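Local coordinates for protein immunoreactive 84kD antigen PG93 (Porphyromonas gingivalis, PDB 5M11) that serves as an essential bacterial surface component of the type IX secretion system and binds zinc and calcium ions, at residues K21-V26 against V35-L40; S64-A69 against V78-S83; K495-F500 against K531-M536; Y677-R682 against R753-R758; K701-T706 against V736-V741. One frame throughout, in Å; residues are numbered along the deposited sequence.

In the fold
Five contacts sample three successive parts of an almost all-beta chain. Contacts 1 and 2 are hairpins of neighbouring four-stranded blades in the first beta-propeller. Their centres lie about 10 Å apart, and a probable hydrogen bond from Val65 N to Gly38 O joins them. Contact 3 connects two consecutive blades of the second propeller, about 41 Å from contact 1 between centres and on the opposite side of the chain's centre. Contacts 4 and 5 belong to the C-terminal beta domain, their centres about 12 Å apart, with contact 5 nested inside the loop that contact 4 closes and strands 735-742 and 749-756 adjacent in one sheet. Cohesion is thus illustrated within a blade, between blades and at a sheet edge.

Contact 1: residues K21-V26 against V35-L40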
# COMPACT_ATOMS: atom_id res chain seq x y z
N LYS A 21 6.61 7.86 -9.95
CA LYS A 21 8.07 7.84 -10.10
C LYS A 21 8.64 6.59 -10.79
O LYS A 21 9.00 5.64 -10.11
CB LYS A 21 8.71 8.00 -8.70
CG LYS A 21 10.17 8.44 -8.68
CD LYS A 21 10.69 8.37 -7.26
CE LYS A 21 12.19 8.44 -7.16
NZ LYS A 21 12.66 7.90 -5.85
N THR A 22 8.80 6.63 -12.14
CA THR A 22 9.35 5.53 -12.96
C THR A 22 10.86 5.45 -12.68
O THR A 22 11.63 6.28 -13.14
CB THR A 22 8.97 5.71 -14.44
OG1 THR A 22 7.55 5.62 -14.51
CG2 THR A 22 9.57 4.65 -15.37
N GLU A 23 11.24 4.43 -11.90
CA GLU A 23 12.61 4.22 -11.45
C GLU A 23 13.39 3.23 -12.34
O GLU A 23 14.61 3.16 -12.21
CB GLU A 23 12.59 3.74 -9.99
CG GLU A 23 12.24 4.85 -9.01
CD GLU A 23 11.68 4.44 -7.67
OE1 GLU A 23 10.82 3.53 -7.63
OE2 GLU A 23 12.02 5.10 -6.66
N LYS A 24 12.70 2.49 -13.23
CA LYS A 24 13.31 1.48 -14.11
C LYS A 24 12.55 1.36 -15.44
O LYS A 24 11.36 1.67 -15.49
CB LYS A 24 13.36 0.10 -13.42
CG LYS A 24 14.69 -0.18 -12.73
CD LYS A 24 14.54 -0.33 -11.24
CE LYS A 24 15.86 -0.43 -10.55
NZ LYS A 24 15.69 -0.25 -9.08
N ALA A 25 13.26 0.91 -16.50
CA ALA A 25 12.76 0.76 -17.87
C ALA A 25 13.51 -0.35 -18.59
O ALA A 25 14.73 -0.46 -18.47
CB ALA A 25 12.94 2.06 -18.62
N VAL A 26 12.77 -1.21 -19.32
CA VAL A 26 13.29 -2.36 -20.08
C VAL A 26 12.62 -2.40 -21.46
O VAL A 26 11.38 -2.33 -21.53
CB VAL A 26 13.04 -3.71 -19.30
CG1 VAL A 26 13.28 -4.94 -20.18
CG2 VAL A 26 13.85 -3.80 -18.02
N VAL A 35 9.04 0.17 -14.11
CA VAL A 35 8.70 0.06 -12.70
C VAL A 35 8.63 1.46 -12.10
O VAL A 35 9.57 2.24 -12.25
CB VAL A 35 9.69 -0.86 -11.92
CG1 VAL A 35 9.37 -0.91 -10.43
CG2 VAL A 35 9.74 -2.26 -12.52
N ALA A 36 7.52 1.75 -11.40
CA ALA A 36 7.29 3.01 -10.75
C ALA A 36 6.78 2.81 -9.30
O ALA A 36 5.62 2.48 -9.09
CB ALA A 36 6.31 3.84 -11.56
N ASN A 37 7.71 2.95 -8.32
CA ASN A 37 7.51 2.84 -6.86
C ASN A 37 7.32 1.40 -6.39
O ASN A 37 7.03 1.17 -5.21
CB ASN A 37 6.34 3.73 -6.37
CG ASN A 37 6.63 5.21 -6.48
OD1 ASN A 37 7.63 5.72 -5.94
ND2 ASN A 37 5.79 5.93 -7.23
N GLY A 38 7.56 0.44 -7.28
CA GLY A 38 7.45 -0.99 -6.99
C GLY A 38 6.37 -1.66 -7.82
O GLY A 38 6.20 -2.88 -7.74
N VAL A 39 5.65 -0.84 -8.61
CA VAL A 39 4.56 -1.31 -9.45
C VAL A 39 5.10 -1.54 -10.85
O VAL A 39 5.60 -0.61 -11.48
CB VAL A 39 3.34 -0.34 -9.44
CG1 VAL A 39 2.18 -0.90 -10.25
CG2 VAL A 39 2.91 -0.04 -8.01
N LEU A 40 5.02 -2.79 -11.31
CA LEU A 40 5.48 -3.17 -12.64
C LEU A 40 4.38 -2.86 -13.63
O LEU A 40 3.21 -3.02 -13.28
CB LEU A 40 5.86 -4.68 -12.69
CG LEU A 40 6.27 -5.24 -14.06
CD1 LEU A 40 7.68 -4.86 -14.42
CD2 LEU A 40 6.07 -6.74 -14.12
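Val35 O takes hydrogen bonds from two successive amides, Glu23 N at 2.8 Å and Lys24 N at 3.3 Å, and so marks a classic beta bulge in the hairpin that opens a blade of the N-terminal beta-propeller. The Lys24 amide lies in the carbonyl plane, on a lone pair, whereas the Glu23 amide comes almost straight down the C=O direction. The return bond, Val35 N to Lys24 O, measures 3.1 Å and completes the antiparallel Lys24-Val35 pair within the bulge.

A second polar cluster sits at the turn leading from strand 32-36 to strand 39-42. Glu23 OE1 accepts the Asn37 amide N at 3.2 Å, from above the carboxylate (38° out of its plane), while Glu23 OE2 forms a salt bridge with Lys21 NZ at 3.0 Å. One carboxylate therefore ties the type I' turn Ala36-Val39 to the strand opposite and also holds the lysine, whose extended chain, with CG anti to the backbone N (chi1 -161°), runs out alongside the glutamate. The amide of Asn37 lies against the root of that same lysine, OD1 being 3.7 Å from Lys21 CB.

Packing follows farther out. Lys24 and Val35 meet through their CB atoms on one sheet face, after which the lysine departs for the next blade, where NZ donates to Ser66 O; Val35 itself packs on Val65 of that blade. The other face carries Thr22 and Ala36. Thr22 OG1, hydrogen-bonded to Tyr41 OH, lies 3.7 Å from Ala36 CB.

Contact 2: residues S64-A69 against V78-S83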
# COMPACT_ATOMS: atom_id res chain seq x y z
N SER A 64 6.53 -5.77 -4.07
CA SER A 64 7.33 -4.61 -4.52
C SER A 64 8.47 -4.98 -5.45
O SER A 64 9.44 -5.63 -5.03
CB SER A 64 7.88 -3.80 -3.35
OG SER A 64 6.88 -3.51 -2.39
N VAL A 65 8.38 -4.54 -6.70
CA VAL A 65 9.40 -4.84 -7.71
C VAL A 65 10.63 -3.93 -7.46
O VAL A 65 10.48 -2.72 -7.32
CB VAL A 65 8.83 -4.72 -9.15
CG1 VAL A 65 9.88 -5.05 -10.18
CG2 VAL A 65 7.61 -5.62 -9.32
N SER A 66 11.82 -4.56 -7.33
CA SER A 66 13.11 -3.95 -7.05
C SER A 66 13.97 -3.79 -8.31
O SER A 66 14.95 -3.06 -8.28
CB SER A 66 13.85 -4.79 -6.01
OG SER A 66 15.15 -4.33 -5.67
N SER A 67 13.63 -4.49 -9.41
CA SER A 67 14.35 -4.47 -10.70
C SER A 67 13.76 -5.48 -11.69
O SER A 67 13.13 -6.46 -11.28
CB SER A 67 15.84 -4.77 -10.50
OG SER A 67 16.52 -4.77 -11.73
N ILE A 68 14.04 -5.29 -12.98
CA ILE A 68 13.60 -6.17 -14.07
C ILE A 68 14.64 -6.27 -15.19
O ILE A 68 15.49 -5.38 -15.33
CB ILE A 68 12.23 -5.71 -14.65
CG1 ILE A 68 12.18 -4.17 -14.86
CG2 ILE A 68 11.07 -6.23 -13.81
CD1 ILE A 68 11.00 -3.66 -15.77
N ALA A 69 14.56 -7.33 -16.00
CA ALA A 69 15.40 -7.51 -17.19
C ALA A 69 14.77 -8.54 -18.14
O ALA A 69 14.02 -9.41 -17.68
CB ALA A 69 16.82 -7.89 -16.83
N VAL A 78 12.54 -11.36 -16.34
CA VAL A 78 12.89 -11.69 -14.96
C VAL A 78 12.47 -10.51 -14.06
O VAL A 78 12.90 -9.39 -14.29
CB VAL A 78 14.40 -11.98 -14.85
CG1 VAL A 78 14.86 -11.98 -13.39
CG2 VAL A 78 14.75 -13.30 -15.54
N ILE A 79 11.60 -10.78 -13.06
CA ILE A 79 11.11 -9.80 -12.08
C ILE A 79 11.74 -10.10 -10.73
O ILE A 79 11.43 -11.14 -10.13
CB ILE A 79 9.56 -9.75 -11.95
CG1 ILE A 79 8.85 -9.59 -13.31
CG2 ILE A 79 9.16 -8.63 -11.00
CD1 ILE A 79 7.46 -10.15 -13.34
N TYR A 80 12.59 -9.20 -10.24
CA TYR A 80 13.21 -9.37 -8.93
C TYR A 80 12.52 -8.40 -7.95
O TYR A 80 12.41 -7.19 -8.18
CB TYR A 80 14.75 -9.19 -8.96
CG TYR A 80 15.40 -9.36 -7.61
CD1 TYR A 80 15.82 -10.60 -7.18
CD2 TYR A 80 15.55 -8.27 -6.75
CE1 TYR A 80 16.40 -10.77 -5.91
CE2 TYR A 80 16.12 -8.43 -5.48
CZ TYR A 80 16.53 -9.69 -5.06
OH TYR A 80 17.06 -9.85 -3.81
N TYR A 81 12.07 -8.97 -6.84
CA TYR A 81 11.33 -8.29 -5.77
C TYR A 81 12.22 -7.84 -4.62
O TYR A 81 13.24 -8.46 -4.36
CB TYR A 81 10.25 -9.23 -5.23
CG TYR A 81 9.18 -9.55 -6.26
CD1 TYR A 81 8.09 -8.70 -6.44
CD2 TYR A 81 9.27 -10.68 -7.06
CE1 TYR A 81 7.11 -8.98 -7.39
CE2 TYR A 81 8.29 -10.98 -8.00
CZ TYR A 81 7.21 -10.12 -8.17
OH TYR A 81 6.23 -10.42 -9.08
N ALA A 82 11.80 -6.78 -3.91
CA ALA A 82 12.48 -6.23 -2.72
C ALA A 82 12.65 -7.30 -1.63
O ALA A 82 13.61 -7.26 -0.87
CB ALA A 82 11.68 -5.05 -2.18
N SER A 83 11.73 -8.26 -1.58
CA SER A 83 11.74 -9.34 -0.60
C SER A 83 12.73 -10.46 -0.97
O SER A 83 12.75 -11.50 -0.29
CB SER A 83 10.34 -9.92 -0.49
OG SER A 83 9.97 -10.65 -1.65
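Tyr81 can be traced atom by atom along Ser64 and Val65 in the hairpin of strands 65-71 and 76-81, the first two strands of a propeller blade. Its CB lies 3.7 Å from Ser64 O. With CG anti to the carbonyl carbon and beside the backbone N (chi1 -66°), the ring passes that oxygen edge-on, CD1 standing 3.6 Å from Ser64 O. Farther along, CE1 meets Val65 CG2 obliquely at 3.9 Å, and Ile79 CG2 of its own strand lies over one ring face, offset toward the rim. At the tip, OH is hydrogen-bonded to Asp87 in the third strand of the blade.

The same Ser64 O accepts Ala82 N at 2.9 Å in a nearly straight bond. Next to it the register slips: Ser66 and Ser67 both face Tyr80, a classic beta bulge, with Ser66 N bonded to Tyr80 O at 2.8 Å and Ser67 N only weakly. Regular pairing resumes at Tyr80 N to Ser67 O and at Ala69 with Val78. Val65 CG1 and Ile68 CG2 both pack on Ile79. Elsewhere, Ser66 CB meets the edge of the Tyr80 ring, 3.9 Å from CD2.

Contact 3: residues K495-F500 against K531-M536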
# COMPACT_ATOMS: atom_id res chain seq x y z
N LYS A 495 -2.92 8.73 28.57
CA LYS A 495 -3.60 8.73 27.28
C LYS A 495 -4.94 8.03 27.47
O LYS A 495 -4.97 6.83 27.79
CB LYS A 495 -2.75 8.04 26.18
CG LYS A 495 -1.37 8.68 25.93
CD LYS A 495 -0.42 7.73 25.20
CE LYS A 495 1.01 8.22 25.25
NZ LYS A 495 1.96 7.22 24.69
N GLY A 496 -6.02 8.79 27.37
CA GLY A 496 -7.37 8.25 27.52
C GLY A 496 -8.26 8.62 26.35
O GLY A 496 -7.88 8.47 25.19
N VAL A 497 -9.45 9.13 26.68
CA VAL A 497 -10.48 9.64 25.77
C VAL A 497 -11.13 10.84 26.47
O VAL A 497 -11.36 10.80 27.68
CB VAL A 497 -11.55 8.57 25.39
CG1 VAL A 497 -12.71 9.17 24.60
CG2 VAL A 497 -10.94 7.39 24.65
N LEU A 498 -11.44 11.89 25.71
CA LEU A 498 -12.16 13.04 26.23
C LEU A 498 -13.53 13.14 25.53
O LEU A 498 -13.61 13.23 24.29
CB LEU A 498 -11.35 14.34 26.10
CG LEU A 498 -12.12 15.65 26.19
CD1 LEU A 498 -12.39 16.06 27.63
CD2 LEU A 498 -11.41 16.73 25.45
N ILE A 499 -14.60 13.09 26.32
CA ILE A 499 -15.98 13.27 25.85
C ILE A 499 -16.38 14.66 26.32
O ILE A 499 -16.15 14.97 27.49
CB ILE A 499 -16.95 12.15 26.36
CG1 ILE A 499 -16.40 10.74 26.11
CG2 ILE A 499 -18.38 12.31 25.81
CD1 ILE A 499 -15.89 10.08 27.35
N PHE A 500 -16.93 15.50 25.43
CA PHE A 500 -17.36 16.84 25.83
C PHE A 500 -18.50 17.37 24.96
O PHE A 500 -18.63 16.99 23.79
CB PHE A 500 -16.19 17.82 25.83
CG PHE A 500 -15.61 18.11 24.48
CD1 PHE A 500 -15.98 19.25 23.77
CD2 PHE A 500 -14.66 17.26 23.92
CE1 PHE A 500 -15.44 19.51 22.52
CE2 PHE A 500 -14.13 17.52 22.67
CZ PHE A 500 -14.52 18.65 21.97
N LYS A 531 -3.33 1.06 26.81
CA LYS A 531 -2.27 2.06 26.92
C LYS A 531 -2.62 3.24 26.00
O LYS A 531 -2.60 4.39 26.46
CB LYS A 531 -0.90 1.43 26.60
CG LYS A 531 -0.45 0.38 27.64
CD LYS A 531 0.91 -0.26 27.33
CE LYS A 531 2.09 0.39 28.02
NZ LYS A 531 3.39 -0.23 27.63
N THR A 532 -3.01 2.96 24.74
CA THR A 532 -3.42 3.99 23.78
C THR A 532 -4.67 3.52 23.05
O THR A 532 -4.78 2.33 22.78
CB THR A 532 -2.28 4.33 22.80
OG1 THR A 532 -1.09 4.63 23.53
CG2 THR A 532 -2.62 5.52 21.89
N ILE A 533 -5.60 4.46 22.73
CA ILE A 533 -6.82 4.26 21.94
C ILE A 533 -6.54 4.78 20.54
O ILE A 533 -6.24 5.96 20.38
CB ILE A 533 -8.06 4.96 22.57
CG1 ILE A 533 -8.29 4.55 24.04
CG2 ILE A 533 -9.32 4.74 21.71
CD1 ILE A 533 -8.58 3.06 24.29
N TYR A 534 -6.57 3.89 19.53
CA TYR A 534 -6.21 4.29 18.17
C TYR A 534 -7.41 4.52 17.28
O TYR A 534 -7.33 5.37 16.40
CB TYR A 534 -5.30 3.24 17.51
CG TYR A 534 -4.04 2.92 18.27
CD1 TYR A 534 -3.01 3.86 18.39
CD2 TYR A 534 -3.84 1.66 18.83
CE1 TYR A 534 -1.84 3.56 19.08
CE2 TYR A 534 -2.67 1.36 19.53
CZ TYR A 534 -1.67 2.31 19.65
OH TYR A 534 -0.52 2.02 20.35
N ALA A 535 -8.49 3.77 17.50
CA ALA A 535 -9.70 3.84 16.70
C ALA A 535 -10.95 3.90 17.54
O ALA A 535 -10.95 3.37 18.65
CB ALA A 535 -9.76 2.62 15.79
N MET A 536 -12.04 4.52 17.01
CA MET A 536 -13.38 4.69 17.60
C MET A 536 -14.47 4.65 16.54
O MET A 536 -14.29 5.27 15.49
CB MET A 536 -13.49 6.03 18.32
CG MET A 536 -12.71 6.10 19.57
SD MET A 536 -12.80 7.77 20.19
CE MET A 536 -11.94 7.54 21.58
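Lys531 N and Thr532 N both donate to the carboxylate oxygen OD1 of Asp549, a double grip that fixes the backbone on which Lys495 rests. Across the contact, Lys495 CB lies 3.7 Å from Lys531 O. The lysine leaves its backbone with CG beside the N (chi1 -59°) and then runs extended, crossing the threonine at a slant with CD 3.6 Å from Thr532 OG1. Methylenes therefore do the touching here, and no hydrogen bond links the two segments.

The two strands belong to consecutive blades of the second beta-propeller: 497-501 is the third strand of its blade, and 533-538 is the first of the next. What lies between them is a layer of side chains rather than a shared ladder, which is how propeller blades generally meet, face against face.

Val497 is the centre of this layer. Both methyl groups meet Met536 CE, and CG2 also meets Ile533 CG1 at 3.9 Å, the side chains crossing at about a right angle. Methionine and valine reach toward each other tip to tip, the methionine chain being extended (chi2 174°, chi3 177°), so that its terminal methyl is carried to the valine of the neighbouring blade. Behind them, Val497 also packs on Val517 and Phe520, and Ile533 and Met536 share Met546 of strand 544-548. A classic bulge, Tyr534 and Ala535 both facing Gly547, interrupts the pairing of strand 533-538 with that neighbour. Ile533 CG1 additionally lies 4.1 Å from Gly496 O, just before the valine's strand begins.

Contact 4: residues Y677-R682 against R753-R758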
# COMPACT_ATOMS: atom_id res chain seq x y z
N TYR A 677 -20.60 -23.53 -7.92
CA TYR A 677 -19.46 -24.10 -8.59
C TYR A 677 -18.76 -25.04 -7.61
O TYR A 677 -18.52 -24.67 -6.46
CB TYR A 677 -18.52 -23.05 -9.21
CG TYR A 677 -17.74 -22.21 -8.23
CD1 TYR A 677 -16.44 -22.55 -7.86
CD2 TYR A 677 -18.28 -21.04 -7.70
CE1 TYR A 677 -15.71 -21.75 -6.98
CE2 TYR A 677 -17.57 -20.25 -6.80
CZ TYR A 677 -16.27 -20.60 -6.44
OH TYR A 677 -15.58 -19.82 -5.55
N PRO A 678 -18.47 -26.27 -8.05
CA PRO A 678 -18.70 -26.81 -9.39
C PRO A 678 -20.11 -27.40 -9.60
O PRO A 678 -20.73 -27.96 -8.69
CB PRO A 678 -17.61 -27.88 -9.51
CG PRO A 678 -17.40 -28.38 -8.10
CD PRO A 678 -17.79 -27.25 -7.18
N ASN A 679 -20.62 -27.22 -10.82
CA ASN A 679 -21.90 -27.76 -11.27
C ASN A 679 -21.66 -28.45 -12.63
O ASN A 679 -21.34 -27.76 -13.61
CB ASN A 679 -23.00 -26.70 -11.32
CG ASN A 679 -24.37 -27.24 -11.69
OD1 ASN A 679 -24.64 -28.47 -11.68
ND2 ASN A 679 -25.27 -26.34 -12.02
N PRO A 680 -21.75 -29.80 -12.70
CA PRO A 680 -22.11 -30.73 -11.63
C PRO A 680 -20.96 -31.01 -10.66
O PRO A 680 -19.80 -30.77 -11.00
CB PRO A 680 -22.51 -32.00 -12.41
CG PRO A 680 -21.63 -31.97 -13.61
CD PRO A 680 -21.52 -30.51 -13.98
N LEU A 681 -21.30 -31.51 -9.44
CA LEU A 681 -20.30 -31.89 -8.44
C LEU A 681 -19.92 -33.37 -8.66
O LEU A 681 -20.70 -34.27 -8.34
CB LEU A 681 -20.79 -31.64 -7.01
CG LEU A 681 -19.84 -32.11 -5.90
CD1 LEU A 681 -18.75 -31.08 -5.60
CD2 LEU A 681 -20.60 -32.45 -4.67
N ARG A 682 -18.72 -33.59 -9.21
CA ARG A 682 -18.18 -34.91 -9.56
C ARG A 682 -17.38 -35.53 -8.41
O ARG A 682 -16.84 -34.80 -7.58
CB ARG A 682 -17.31 -34.80 -10.82
CG ARG A 682 -18.06 -34.30 -12.04
CD ARG A 682 -17.20 -34.27 -13.27
NE ARG A 682 -17.98 -34.63 -14.46
CZ ARG A 682 -18.51 -33.75 -15.31
NH1 ARG A 682 -18.31 -32.44 -15.13
NH2 ARG A 682 -19.21 -34.17 -16.35
N ARG A 753 -30.48 -24.11 -9.12
CA ARG A 753 -30.26 -25.54 -8.95
C ARG A 753 -28.88 -25.97 -9.44
O ARG A 753 -28.34 -25.36 -10.36
CB ARG A 753 -31.36 -26.32 -9.69
CG ARG A 753 -32.74 -26.21 -9.08
CD ARG A 753 -33.80 -26.49 -10.12
NE ARG A 753 -35.11 -26.78 -9.52
CZ ARG A 753 -35.66 -27.99 -9.45
NH1 ARG A 753 -35.03 -29.05 -9.95
NH2 ARG A 753 -36.86 -28.15 -8.89
N PHE A 754 -28.33 -27.04 -8.82
CA PHE A 754 -27.04 -27.66 -9.18
C PHE A 754 -27.15 -29.19 -9.05
O PHE A 754 -27.93 -29.69 -8.24
CB PHE A 754 -25.87 -27.10 -8.35
CG PHE A 754 -25.83 -27.58 -6.92
CD1 PHE A 754 -25.11 -28.73 -6.57
CD2 PHE A 754 -26.51 -26.90 -5.92
CE1 PHE A 754 -25.09 -29.18 -5.25
CE2 PHE A 754 -26.46 -27.34 -4.59
CZ PHE A 754 -25.76 -28.48 -4.27
N ALA A 755 -26.34 -29.91 -9.83
CA ALA A 755 -26.39 -31.36 -9.84
C ALA A 755 -25.21 -32.03 -9.13
O ALA A 755 -24.07 -31.55 -9.22
CB ALA A 755 -26.46 -31.85 -11.27
N VAL A 756 -25.51 -33.15 -8.42
CA VAL A 756 -24.55 -34.07 -7.79
C VAL A 756 -24.61 -35.33 -8.65
O VAL A 756 -25.69 -35.89 -8.84
CB VAL A 756 -24.82 -34.36 -6.28
CG1 VAL A 756 -23.98 -35.53 -5.80
CG2 VAL A 756 -24.55 -33.12 -5.43
N ILE A 757 -23.47 -35.72 -9.27
CA ILE A 757 -23.42 -36.86 -10.20
C ILE A 757 -22.42 -37.92 -9.75
O ILE A 757 -21.36 -37.58 -9.20
CB ILE A 757 -23.15 -36.41 -11.66
CG1 ILE A 757 -21.82 -35.63 -11.82
CG2 ILE A 757 -24.32 -35.60 -12.21
CD1 ILE A 757 -21.19 -35.74 -13.23
N ARG A 758 -22.76 -39.21 -10.01
CA ARG A 758 -21.97 -40.41 -9.70
C ARG A 758 -20.59 -40.47 -10.41
O ARG A 758 -19.81 -41.40 -10.10
CB ARG A 758 -22.75 -41.67 -10.06
CG ARG A 758 -23.62 -42.20 -8.94
CD ARG A 758 -24.37 -43.45 -9.36
NE ARG A 758 -24.94 -43.29 -10.70
CZ ARG A 758 -25.39 -44.29 -11.46
NH1 ARG A 758 -25.37 -45.54 -11.00
NH2 ARG A 758 -25.87 -44.05 -12.67
OXT ARG A 758 -20.30 -39.62 -11.29
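Asn679-Arg682 runs beside Arg753-Ile757 in the same general direction, 18° apart, and is bridged to it around Leu681 and Val756: Leu681 N donates to Ala755 O at 2.8 Å, and Ile757 N donates to Leu681 O at 3.3 Å.

A side chain supplies the next rung. Asn679 OD1 accepts Ala755 N at 2.9 Å in a nearly straight bond (172° at the hydrogen), although the amide N lies well above the plane of the side-chain carbonyl. Holding CG anti to the backbone N (chi1 -176°) swings the asparagine amide across to Phe754, where its CG comes 3.7 Å from Phe754 CB. A cis peptide follows, joining Asn679 to Pro680.

Pro680 then packs on Ala755 and on Ile757 just past the strand's end, its CB 3.7 Å from Ile757 CG1 and 4.1 Å from Ala755 CB. Leu681 lies side by side with Val756, CD2 facing Val756 CG2, and also packs on Val689. Arg682 lies alongside Ile757: its guanidinium has Ile757 CD1 over a face, 3.6 Å from NE, and Pro680 CG of its own segment also lies over a face, so the flat group has apolar neighbours.

Close to the chain's last residue, the loop after strand 675-677 thus runs the same way as edge strand 749-756 and, joined to it by a single backbone bridge, extends the edge of the four-stranded sheet in the C-terminal beta domain.

Contact 5: residues K701-T706 against V736-V741; sequences KITDTT and VYAVAV
Two first torsions near +60° set the side chains of one face: Lys701 (chi1 68°) and Thr703 (chi1 67°) place CG and OG1, respectively, between the backbone N and the carbonyl carbon. Lys701 CG thereby comes 3.7 Å from Ala740 CB, and Thr703 OG1 lies 3.8 Å from Ala738 CB. The strands concerned, 699-703 and 735-742, form the antiparallel middle of the four-stranded sheet of the C-terminal beta domain.

Lys701 and Ala740 exchange two backbone hydrogen bonds, as do Thr703 and Ala738; Ala740 N to Lys701 O is 2.9 Å and almost straight. Beyond CG the lysine bends, bringing NZ to Gln712 on the outer strand 709-714. The opposite face is apolar: Ile702 CG1 stands 4.3 Å from Val739 CG2, and Ile702 CG2 faces Tyr737 CB. That tyrosine lies obliquely beside Asp704, CD1 4.1 Å from Asp704 CA, with its OH bonded to Ala733 O. Asp704 OD1, in turn, accepts the amides of Gly707 and Arg708 as the chain turns into strand 709-714. Past the last backbone pair a hydroxyl takes over: Thr705 OG1 donates to Val736 O at 3.0 Å, approaching in the carbonyl plane.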
# COMPACT_ATOMS: atom_id res chain seq x y z
N LYS A 701 -30.64 -21.59 1.78
CA LYS A 701 -31.06 -22.94 2.20
C LYS A 701 -31.00 -23.94 1.02
O LYS A 701 -31.44 -23.63 -0.09
CB LYS A 701 -32.44 -22.96 2.88
CG LYS A 701 -33.65 -22.62 1.99
CD LYS A 701 -34.93 -22.38 2.79
CE LYS A 701 -35.25 -20.92 2.97
NZ LYS A 701 -34.31 -20.26 3.91
N ILE A 702 -30.41 -25.12 1.28
CA ILE A 702 -30.23 -26.18 0.29
C ILE A 702 -31.25 -27.28 0.54
O ILE A 702 -31.35 -27.80 1.65
CB ILE A 702 -28.76 -26.72 0.29
CG1 ILE A 702 -27.75 -25.56 0.12
CG2 ILE A 702 -28.56 -27.79 -0.79
CD1 ILE A 702 -26.34 -25.83 0.58
N THR A 703 -32.03 -27.63 -0.50
CA THR A 703 -33.06 -28.67 -0.44
C THR A 703 -32.92 -29.70 -1.55
O THR A 703 -32.43 -29.38 -2.64
CB THR A 703 -34.49 -28.09 -0.53
OG1 THR A 703 -34.71 -27.54 -1.82
CG2 THR A 703 -34.80 -27.10 0.57
N ASP A 704 -33.46 -30.91 -1.31
CA ASP A 704 -33.52 -31.96 -2.32
C ASP A 704 -34.72 -31.66 -3.23
O ASP A 704 -35.47 -30.71 -2.95
CB ASP A 704 -33.61 -33.37 -1.67
CG ASP A 704 -34.78 -33.63 -0.73
OD1 ASP A 704 -35.58 -32.71 -0.49
OD2 ASP A 704 -34.87 -34.76 -0.20
N THR A 705 -34.90 -32.45 -4.31
CA THR A 705 -35.99 -32.24 -5.26
C THR A 705 -37.35 -32.33 -4.54
O THR A 705 -38.30 -31.66 -4.96
CB THR A 705 -35.89 -33.17 -6.46
OG1 THR A 705 -34.53 -33.57 -6.65
CG2 THR A 705 -36.40 -32.52 -7.74
N THR A 706 -37.42 -33.10 -3.42
CA THR A 706 -38.58 -33.24 -2.53
C THR A 706 -38.89 -31.88 -1.88
O THR A 706 -40.02 -31.39 -1.99
CB THR A 706 -38.31 -34.35 -1.48
OG1 THR A 706 -38.58 -35.63 -2.05
CG2 THR A 706 -39.12 -34.17 -0.18
N VAL A 736 -30.49 -33.67 -8.14
CA VAL A 736 -30.56 -32.24 -8.39
C VAL A 736 -30.94 -31.58 -7.09
O VAL A 736 -31.99 -31.90 -6.51
CB VAL A 736 -31.51 -31.90 -9.56
CG1 VAL A 736 -31.96 -30.44 -9.52
CG2 VAL A 736 -30.85 -32.21 -10.90
N TYR A 737 -30.07 -30.71 -6.60
CA TYR A 737 -30.25 -30.00 -5.34
C TYR A 737 -30.56 -28.55 -5.65
O TYR A 737 -30.34 -28.11 -6.79
CB TYR A 737 -29.02 -30.19 -4.42
CG TYR A 737 -28.85 -31.64 -4.01
CD1 TYR A 737 -29.47 -32.13 -2.86
CD2 TYR A 737 -28.17 -32.55 -4.82
CE1 TYR A 737 -29.38 -33.48 -2.51
CE2 TYR A 737 -28.09 -33.90 -4.48
CZ TYR A 737 -28.70 -34.36 -3.33
OH TYR A 737 -28.63 -35.68 -2.97
N ALA A 738 -31.15 -27.83 -4.69
CA ALA A 738 -31.56 -26.46 -4.92
C ALA A 738 -31.12 -25.55 -3.81
O ALA A 738 -31.13 -25.92 -2.64
CB ALA A 738 -33.06 -26.37 -5.07
N VAL A 739 -30.75 -24.33 -4.21
CA VAL A 739 -30.28 -23.25 -3.36
C VAL A 739 -31.33 -22.13 -3.43
O VAL A 739 -31.55 -21.53 -4.50
CB VAL A 739 -28.87 -22.79 -3.82
CG1 VAL A 739 -28.32 -21.70 -2.91
CG2 VAL A 739 -27.91 -23.97 -3.90
N ALA A 740 -32.02 -21.92 -2.31
CA ALA A 740 -33.02 -20.87 -2.18
C ALA A 740 -32.41 -19.71 -1.43
O ALA A 740 -31.98 -19.87 -0.28
CB ALA A 740 -34.26 -21.38 -1.48
N VAL A 741 -32.29 -18.57 -2.11
CA VAL A 741 -31.70 -17.35 -1.57
C VAL A 741 -32.78 -16.30 -1.38
O VAL A 741 -33.39 -15.86 -2.34
CB VAL A 741 -30.53 -16.78 -2.43
CG1 VAL A 741 -29.90 -15.56 -1.77
CG2 VAL A 741 -29.47 -17.85 -2.70